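Type IV pilin protein (PDB 5V0M) is a non-core minor pilin of meningococcal type IV pili, probably taking part in pilus-dependent adhesion. Local coordinates at residues T14-N19 against L61-N66; K45-T50 against D71-V76; C75-N80 against I85-T90. One frame throughout, in Å; residues are numbered along the deposited sequence.

How the contacts relate
From the N terminus the chain runs as helix 3-30, then folds back as four antiparallel strands laid out in sequence order. Contact 1 closes the first long loop, bringing strand 59-65 back onto the middle of the helix. Contact 2 opens inside that loop, at the start of strand 47-54, and closes beyond it on the run leading into strand 76-80, so contacts 1 and 2 cross. Contact 3 follows contact 1 in series, begins on Cys75 and Val76 where contact 2 ends, and closes the final hairpin with strand 85-88. Together they tie helix to sheet, the first strand to the loop before the third, and the third strand to the fourth.

Contact 1: residues T14-N19 against L61-N66; sequences TTLLHN and LQADPN
Leu16 and Leu61 lie alongside each other, pointing opposite ways, where helix 3-30 lies on the sheet, the helix-on-sheet core of a pilin headpiece. The CD2 methyl of Leu16 comes to rest on CB of Leu61, 3.8 Å away, while its other branch, CD1, reaches along the strand to CB of Ala63 at 4.2 Å. Leu61 answers with its own CD1, which lies 3.8 Å from the backbone O of Leu16 and also meets the helix one turn on, at CB of Asn19, again 3.8 Å. With CG beside the backbone N (chi1 -71°), Leu61 puts this CD1 branch between Leu16 O and Asn19 CB. Asn19 offers the strand its CB, and its amide goes to another task: OD1 accepts a hydrogen bond from the backbone N of Lys42. Helix and strand segments run nearly antiparallel, at 154°, with 9.4 Å between their axes, and Leu16 also touches Val77 on the next strand. No hydrogen bond crosses between 14-19 and 61-66. The chemistry is that of a buried, largely apolar seam: leucine methyls, one alanine, the CB of Asn19 and the backbone O of Leu16 make the contact, by shape and exclusion of water.

Contact 2: residues K45-T50 against D71-V76; sequences KYFNVT and DGETCV
The backbone at Phe47 stays well apart from that at Glu73 and Cys75, the residues it meets: even the nearest CA atoms across the contact, those of Phe47 and Val76, are 8.7 Å apart. The two backbones never pair; strand 47-54 starts on one side, the irregular run 71-76 passes on the other, and a phenylalanine ring bridges the distance. In the antiparallel sheet of this pilin headpiece, strand 59-65 lies between strands 47-54 and 76-80, and the contact reaches past the end of that middle strand, where Pro65 packs on Glu73. Residues 71-76 bend round as the chain approaches its third strand.

Phe47 is the one side chain that crosses from its segment. Its CG sits beside the backbone N (chi1 -67°), which sends the ring towards 71-76 and brings its far end, CE1 and CZ, against the loop. The methylene CG of Glu73 comes obliquely to CZ of Phe47, 4.0 Å away. The Glu73 side chain is bent at chi2 (60°), turning the carboxylate forward, towards the backbone N of Cys75, its plane 27° from that of the ring. There OE2 uses its anti lone pair to accept a 2.9 Å hydrogen bond from Cys75 N, and the same oxygen takes part in a salt bridge with Arg5 of the helix. The carboxylate thus ties the loop to itself and to the helix next to the disulfide between Cys75 and Cys94, and the positive charge of Arg5 would tend to stabilise its anionic form. Leu9 and Val12 of helix 3-30 also touch Phe47, placing the ring between helix and loop.

The carbonyl of Cys75, buried here without a hydrogen-bonding partner in the model, faces the ring's edge: its O lies near the ring plane, 3.6 Å from CE1 of Phe47.

Contact 3: residues C75-N80 against I85-T90; sequences CVVTLN and IAASGT
Val77 and Ala87 pack side by side in the antiparallel beta hairpin formed by strands 76-80 and 85-88, the last two strands of the sheet. Their face, shared with Leu79 and Ile85, is the tightly packed one. CG2 of Val77 lies 3.9 Å from CB of Ala87, while its CG1, turned opposite the backbone N (chi1 -174°), meets CG1 of Ile85. Ile85 crosses both neighbours at a slant, and its CB also takes CD1 of Leu79 at 4.0 Å. Helix 3-30 covers Val77 and Leu79 through Leu16, Leu17 and Ala20, and Phe97 from the C-terminal tail touches Val77, Ile85 and Ala87. At the open end of the hairpin the buried Cys75 lays its sulfur alongside the Gly89 backbone, Cys75 SG to Gly89 CA 4.0 Å.

The backbone ladder between the faces is regular. Val76 with Ser88 and Thr78 with Ala86 are the hydrogen-bonded pairs; the bond from Thr78 N to Ala86 O measures 2.8 Å, and that from Val76 N to Ser88 O 2.9 Å. CA-H...O contacts fill in between, such as Ala87 CA to Val76 O.

The other face, with Val76, Thr78, Ala86 and Ser88, is looser and more open to solvent. The side chains of Thr78 and Ala86 come no closer than 4.1 Å, OG1 of Thr78 to CB of Ala86, a sparse contact beside the closely packed branches of the inner face.

A water sits on this outer face. Its link to OG of Ser88, 3.0 Å long, holds for one of two conformers of that serine and is therefore doubtful. Its bond to the neighbouring strand is firm: the water donates to Val76 O at 2.8 Å, and the same O accepts the N-H of Ser88.

Contact 1: residues T14-N19 against L61-N66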
loop_
_atom_site.group_PDB
_atom_site.type_symbol
_atom_site.label_atom_id
_atom_site.label_comp_id
_atom_site.label_asym_id
_atom_site.label_seq_id
_atom_site.Cartn_x
_atom_site.Cartn_y
_atom_site.Cartn_z
ATOM N N THR A 14 -5.309 5.219 -2.708
ATOM C CA THR A 14 -5.388 6.387 -1.845
ATOM C C THR A 14 -4.824 6.093 -0.456
ATOM O O THR A 14 -4.091 6.902 0.116
ATOM C CB THR A 14 -6.834 6.873 -1.785
ATOM O OG1 THR A 14 -7.231 7.264 -3.110
ATOM C CG2 THR A 14 -6.970 8.049 -0.838
ATOM N N THR A 15 -5.162 4.941 0.109
ATOM C CA THR A 15 -4.633 4.568 1.424
ATOM C C THR A 15 -3.108 4.537 1.402
ATOM O O THR A 15 -2.445 5.019 2.327
ATOM C CB THR A 15 -5.163 3.181 1.809
ATOM O OG1 THR A 15 -6.594 3.172 1.829
ATOM C CG2 THR A 15 -4.655 2.786 3.175
ATOM N N LEU A 16 -2.536 3.929 0.369
ATOM C CA LEU A 16 -1.079 3.864 0.270
ATOM C C LEU A 16 -0.484 5.261 0.129
ATOM O O LEU A 16 0.508 5.590 0.793
ATOM C CB LEU A 16 -0.634 2.977 -0.887
ATOM C CG LEU A 16 -0.927 1.498 -0.679
ATOM C CD1 LEU A 16 -0.837 0.737 -1.997
ATOM C CD2 LEU A 16 0.013 0.908 0.313
ATOM N N LEU A 17 -1.074 6.106 -0.729
ATOM C CA LEU A 17 -0.519 7.442 -0.924
ATOM C C LEU A 17 -0.549 8.225 0.380
ATOM O O LEU A 17 0.412 8.939 0.701
ATOM C CB LEU A 17 -1.270 8.182 -2.036
ATOM C CG LEU A 17 -1.022 7.581 -3.416
ATOM C CD1 LEU A 17 -2.052 8.123 -4.430
ATOM C CD2 LEU A 17 0.397 7.840 -3.916
ATOM N N HIS A 18 -1.628 8.102 1.161
ATOM C CA HIS A 18 -1.694 8.801 2.442
ATOM C C HIS A 18 -0.593 8.324 3.386
ATOM O O HIS A 18 0.063 9.132 4.064
ATOM C CB HIS A 18 -3.060 8.606 3.080
ATOM C CG HIS A 18 -4.149 9.388 2.418
ATOM N ND1 HIS A 18 -3.894 10.402 1.518
ATOM C CD2 HIS A 18 -5.495 9.308 2.524
ATOM C CE1 HIS A 18 -5.039 10.911 1.097
ATOM N NE2 HIS A 18 -6.024 10.268 1.696
ATOM N N ASN A 19 -0.378 7.007 3.455
ATOM C CA ASN A 19 0.697 6.479 4.285
ATOM C C ASN A 19 2.042 7.011 3.812
ATOM O O ASN A 19 2.894 7.383 4.628
ATOM C CB ASN A 19 0.688 4.945 4.295
ATOM C CG ASN A 19 -0.302 4.378 5.282
ATOM O OD1 ASN A 19 -0.239 4.650 6.475
ATOM N ND2 ASN A 19 -1.248 3.586 4.786
ATOM N N LEU A 61 5.814 0.289 0.989
ATOM C CA LEU A 61 4.537 -0.098 1.556
ATOM C C LEU A 61 3.931 -1.202 0.721
ATOM O O LEU A 61 4.044 -1.199 -0.509
ATOM C CB LEU A 61 3.600 1.099 1.506
ATOM C CG LEU A 61 3.950 2.205 2.485
ATOM C CD1 LEU A 61 3.439 3.563 2.032
ATOM C CD2 LEU A 61 3.399 1.832 3.850
ATOM N N GLN A 62 3.243 -2.129 1.379
ATOM C CA GLN A 62 2.557 -3.212 0.688
ATOM C C GLN A 62 1.146 -3.386 1.212
ATOM O O GLN A 62 0.927 -3.435 2.428
ATOM C CB GLN A 62 3.328 -4.520 0.873
ATOM C CG GLN A 62 2.740 -5.741 0.157
ATOM C CD GLN A 62 3.703 -6.911 0.148
ATOM O OE1 GLN A 62 4.818 -6.821 -0.383
ATOM N NE2 GLN A 62 3.296 -8.007 0.756
ATOM N N ALA A 63 0.190 -3.512 0.293
ATOM C CA ALA A 63 -1.219 -3.770 0.588
ATOM C C ALA A 63 -1.544 -5.177 0.113
ATOM O O ALA A 63 -1.527 -5.451 -1.095
ATOM C CB ALA A 63 -2.105 -2.750 -0.119
ATOM N N ASP A 64 -1.830 -6.089 1.073
ATOM C CA ASP A 64 -2.232 -7.449 0.779
ATOM C C ASP A 64 -3.736 -7.565 0.966
ATOM O O ASP A 64 -4.264 -7.068 1.972
ATOM C CB ASP A 64 -1.544 -8.431 1.731
ATOM C CG ASP A 64 -0.070 -8.648 1.393
ATOM O OD1 ASP A 64 0.197 -9.498 0.511
ATOM O OD2 ASP A 64 0.790 -7.966 1.977
ATOM N N PRO A 65 -4.465 -8.207 0.061
ATOM C CA PRO A 65 -5.917 -8.296 0.210
ATOM C C PRO A 65 -6.327 -9.019 1.484
ATOM O O PRO A 65 -5.734 -10.016 1.895
ATOM C CB PRO A 65 -6.379 -9.045 -1.054
ATOM C CG PRO A 65 -5.176 -9.610 -1.663
ATOM C CD PRO A 65 -4.004 -8.810 -1.190
ATOM N N ASN A 66 -7.390 -8.515 2.086
ATOM C CA ASN A 66 -7.930 -9.111 3.296
ATOM C C ASN A 66 -8.959 -10.155 2.885
ATOM O O ASN A 66 -9.991 -9.786 2.329
ATOM C CB ASN A 66 -8.591 -8.019 4.111
ATOM C CG ASN A 66 -9.183 -8.518 5.379
ATOM O OD1 ASN A 66 -9.662 -9.646 5.456
ATOM N ND2 ASN A 66 -9.201 -7.658 6.385
#

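Contact 2: residues K45-T50 against D71-V76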
loop_
_atom_site.group_PDB
_atom_site.type_symbol
_atom_site.label_atom_id
_atom_site.label_comp_id
_atom_site.label_asym_id
_atom_site.label_seq_id
_atom_site.Cartn_x
_atom_site.Cartn_y
_atom_site.Cartn_z
ATOM N N LYS A 45 -10.316 -1.302 4.839
ATOM C CA LYS A 45 -11.227 -2.395 5.147
ATOM C C LYS A 45 -10.901 -3.656 4.348
ATOM O O LYS A 45 -11.177 -4.767 4.795
ATOM C CB LYS A 45 -12.655 -1.923 4.799
ATOM C CG LYS A 45 -13.794 -2.645 5.421
ATOM C CD LYS A 45 -15.077 -1.752 5.493
ATOM C CE LYS A 45 -15.507 -1.139 4.172
ATOM N NZ LYS A 45 -16.959 -0.758 4.201
ATOM N N TYR A 46 -10.341 -3.494 3.152
ATOM C CA TYR A 46 -10.207 -4.543 2.153
ATOM C C TYR A 46 -8.778 -5.005 1.927
ATOM O O TYR A 46 -8.578 -5.997 1.206
ATOM C CB TYR A 46 -10.783 -4.023 0.827
ATOM C CG TYR A 46 -12.255 -3.712 0.954
ATOM C CD1 TYR A 46 -13.170 -4.713 1.275
ATOM C CD2 TYR A 46 -12.723 -2.423 0.780
ATOM C CE1 TYR A 46 -14.513 -4.437 1.390
ATOM C CE2 TYR A 46 -14.090 -2.139 0.899
ATOM C CZ TYR A 46 -14.950 -3.144 1.227
ATOM O OH TYR A 46 -16.314 -2.866 1.318
ATOM N N PHE A 47 -7.789 -4.308 2.501
ATOM C CA PHE A 47 -6.376 -4.607 2.324
ATOM C C PHE A 47 -5.642 -4.290 3.618
ATOM O O PHE A 47 -5.856 -3.229 4.223
ATOM C CB PHE A 47 -5.720 -3.751 1.229
ATOM C CG PHE A 47 -6.214 -4.022 -0.162
ATOM C CD1 PHE A 47 -5.501 -4.846 -1.031
ATOM C CD2 PHE A 47 -7.368 -3.426 -0.607
ATOM C CE1 PHE A 47 -5.958 -5.086 -2.322
ATOM C CE2 PHE A 47 -7.823 -3.677 -1.883
ATOM C CZ PHE A 47 -7.118 -4.514 -2.739
ATOM N N ASN A 48 -4.743 -5.199 3.993
ATOM C CA ASN A 48 -3.849 -5.017 5.132
ATOM C C ASN A 48 -2.578 -4.325 4.650
ATOM O O ASN A 48 -1.926 -4.805 3.714
ATOM C CB ASN A 48 -3.524 -6.393 5.705
ATOM C CG ASN A 48 -4.709 -7.065 6.325
ATOM O OD1 ASN A 48 -5.555 -6.410 6.929
ATOM N ND2 ASN A 48 -4.781 -8.383 6.185
ATOM N N VAL A 49 -2.244 -3.184 5.245
ATOM C CA VAL A 49 -1.100 -2.387 4.818
ATOM C C VAL A 49 0.060 -2.597 5.780
ATOM O O VAL A 49 -0.099 -2.439 6.997
ATOM C CB VAL A 49 -1.487 -0.900 4.712
ATOM C CG1 VAL A 49 -0.291 -0.052 4.361
ATOM C CG2 VAL A 49 -2.611 -0.712 3.682
ATOM N N THR A 50 1.234 -2.908 5.235
ATOM C CA THR A 50 2.442 -3.109 6.020
ATOM C C THR A 50 3.600 -2.421 5.320
ATOM O O THR A 50 3.500 -2.010 4.165
ATOM C CB THR A 50 2.739 -4.603 6.138
ATOM O OG1 THR A 50 2.873 -5.151 4.821
ATOM C CG2 THR A 50 1.635 -5.329 6.892
ATOM N N ASP A 71 -12.386 -11.507 -0.305
ATOM C CA ASP A 71 -11.970 -12.826 -0.762
ATOM C C ASP A 71 -12.103 -12.887 -2.276
ATOM O O ASP A 71 -13.020 -12.316 -2.866
ATOM C CB ASP A 71 -12.829 -13.921 -0.114
ATOM C CG ASP A 71 -12.153 -15.289 -0.118
ATOM O OD1 ASP A 71 -12.880 -16.282 0.069
ATOM O OD2 ASP A 71 -10.915 -15.385 -0.287
ATOM N N GLY A 72 -11.166 -13.554 -2.919
ATOM C CA GLY A 72 -11.107 -13.540 -4.356
ATOM C C GLY A 72 -10.142 -12.513 -4.935
ATOM O O GLY A 72 -9.619 -12.737 -6.033
ATOM N N GLU A 73 -9.894 -11.393 -4.237
ATOM C CA GLU A 73 -8.869 -10.448 -4.689
ATOM C C GLU A 73 -7.500 -11.039 -4.424
ATOM O O GLU A 73 -7.205 -11.452 -3.301
ATOM C CB GLU A 73 -8.970 -9.123 -3.935
ATOM C CG GLU A 73 -7.956 -8.078 -4.382
ATOM C CD GLU A 73 -8.111 -7.733 -5.839
ATOM O OE1 GLU A 73 -9.112 -7.076 -6.219
ATOM O OE2 GLU A 73 -7.259 -8.174 -6.638
ATOM N N THR A 74 -6.659 -11.063 -5.459
ATOM C CA THR A 74 -5.283 -11.502 -5.298
ATOM C C THR A 74 -4.256 -10.415 -5.557
ATOM O O THR A 74 -3.058 -10.656 -5.372
ATOM C CB THR A 74 -4.962 -12.724 -6.181
ATOM O OG1 THR A 74 -4.789 -12.337 -7.544
ATOM C CG2 THR A 74 -6.023 -13.807 -6.065
ATOM N N CYS A 75 -4.668 -9.240 -5.983
ATOM C CA CYS A 75 -3.694 -8.210 -6.307
ATOM C C CYS A 75 -3.048 -7.653 -5.058
ATOM O O CYS A 75 -3.723 -7.197 -4.125
ATOM C CB CYS A 75 -4.334 -7.088 -7.107
ATOM S SG CYS A 75 -4.785 -7.639 -8.785
ATOM N N VAL A 76 -1.727 -7.661 -5.059
ATOM C CA VAL A 76 -0.925 -7.032 -4.021
ATOM C C VAL A 76 -0.382 -5.738 -4.588
ATOM O O VAL A 76 0.226 -5.737 -5.667
ATOM C CB VAL A 76 0.218 -7.961 -3.599
ATOM C CG1 VAL A 76 1.129 -7.285 -2.599
ATOM C CG2 VAL A 76 -0.341 -9.248 -3.007
#

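Contact 3: residues C75-N80 against I85-T90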
loop_
_atom_site.group_PDB
_atom_site.type_symbol
_atom_site.label_atom_id
_atom_site.label_comp_id
_atom_site.label_asym_id
_atom_site.label_seq_id
_atom_site.Cartn_x
_atom_site.Cartn_y
_atom_site.Cartn_z
ATOM N N CYS A 75 -4.668 -9.240 -5.983
ATOM C CA CYS A 75 -3.694 -8.210 -6.307
ATOM C C CYS A 75 -3.048 -7.653 -5.058
ATOM O O CYS A 75 -3.723 -7.197 -4.125
ATOM C CB CYS A 75 -4.334 -7.088 -7.107
ATOM S SG CYS A 75 -4.785 -7.639 -8.785
ATOM N N VAL A 76 -1.727 -7.661 -5.059
ATOM C CA VAL A 76 -0.925 -7.032 -4.021
ATOM C C VAL A 76 -0.382 -5.738 -4.588
ATOM O O VAL A 76 0.226 -5.737 -5.667
ATOM C CB VAL A 76 0.218 -7.961 -3.599
ATOM C CG1 VAL A 76 1.129 -7.285 -2.599
ATOM C CG2 VAL A 76 -0.341 -9.248 -3.007
ATOM N N VAL A 77 -0.560 -4.642 -3.867
ATOM C CA VAL A 77 -0.203 -3.321 -4.358
ATOM C C VAL A 77 0.955 -2.806 -3.521
ATOM O O VAL A 77 0.924 -2.900 -2.285
ATOM C CB VAL A 77 -1.406 -2.368 -4.295
ATOM C CG1 VAL A 77 -1.074 -1.007 -4.940
ATOM C CG2 VAL A 77 -2.672 -3.006 -4.916
ATOM N N THR A 78 1.977 -2.256 -4.174
ATOM C CA THR A 78 3.150 -1.708 -3.482
ATOM C C THR A 78 3.371 -0.254 -3.868
ATOM O O THR A 78 3.051 0.171 -4.973
ATOM C CB THR A 78 4.420 -2.494 -3.775
ATOM O OG1 THR A 78 4.677 -2.512 -5.187
ATOM C CG2 THR A 78 4.291 -3.915 -3.268
ATOM N N LEU A 79 3.950 0.511 -2.954
ATOM C CA LEU A 79 4.259 1.913 -3.208
ATOM C C LEU A 79 5.536 2.228 -2.455
ATOM O O LEU A 79 5.611 1.970 -1.249
ATOM C CB LEU A 79 3.161 2.840 -2.702
ATOM C CG LEU A 79 3.476 4.333 -2.719
ATOM C CD1 LEU A 79 3.706 4.849 -4.153
ATOM C CD2 LEU A 79 2.380 5.129 -2.079
ATOM N N ASN A 80 6.535 2.765 -3.137
ATOM C CA ASN A 80 7.785 3.074 -2.463
ATOM C C ASN A 80 7.965 4.579 -2.346
ATOM O O ASN A 80 7.151 5.368 -2.823
ATOM C CB ASN A 80 8.975 2.355 -3.115
ATOM C CG ASN A 80 9.275 2.826 -4.535
ATOM O OD1 ASN A 80 8.945 3.949 -4.932
ATOM N ND2 ASN A 80 9.923 1.951 -5.306
ATOM N N ILE A 85 4.277 3.098 -7.827
ATOM C CA ILE A 85 3.166 2.264 -7.398
ATOM C C ILE A 85 2.986 1.149 -8.426
ATOM O O ILE A 85 3.152 1.361 -9.638
ATOM C CB ILE A 85 1.887 3.105 -7.205
ATOM C CG1 ILE A 85 0.908 2.365 -6.276
ATOM C CG2 ILE A 85 1.229 3.451 -8.542
ATOM C CD1 ILE A 85 -0.287 3.220 -5.763
ATOM N N ALA A 86 2.683 -0.051 -7.953
ATOM C CA ALA A 86 2.577 -1.192 -8.840
ATOM C C ALA A 86 1.662 -2.216 -8.198
ATOM O O ALA A 86 1.512 -2.244 -6.973
ATOM C CB ALA A 86 3.922 -1.854 -9.123
ATOM N N ALA A 87 1.039 -3.049 -9.018
ATOM C CA ALA A 87 0.229 -4.141 -8.508
ATOM C C ALA A 87 0.460 -5.383 -9.349
ATOM O O ALA A 87 0.730 -5.301 -10.548
ATOM C CB ALA A 87 -1.252 -3.764 -8.505
ATOM N N SER A 88 0.363 -6.545 -8.712
ATOM C CA SER A 88 0.389 -7.809 -9.431
ATOM C C SER A 88 -0.525 -8.792 -8.723
ATOM O O SER A 88 -0.616 -8.804 -7.492
ATOM C CB SER A 88 1.810 -8.380 -9.525
ATOM O OG SER A 88 2.282 -8.760 -8.246
ATOM N N GLY A 89 -1.214 -9.599 -9.522
ATOM C CA GLY A 89 -2.128 -10.600 -9.028
ATOM C C GLY A 89 -1.713 -11.996 -9.473
ATOM O O GLY A 89 -0.686 -12.182 -10.133
ATOM N N THR A 90 -2.526 -12.978 -9.085
ATOM C CA THR A 90 -2.310 -14.385 -9.427
ATOM C C THR A 90 -3.374 -14.808 -10.432
ATOM O O THR A 90 -4.526 -15.021 -10.048
ATOM C CB THR A 90 -2.439 -15.261 -8.185
ATOM O OG1 THR A 90 -1.543 -14.826 -7.161
ATOM C CG2 THR A 90 -2.127 -16.704 -8.532
HETATM O O HOH W 1 2.742 -6.749 -6.130
#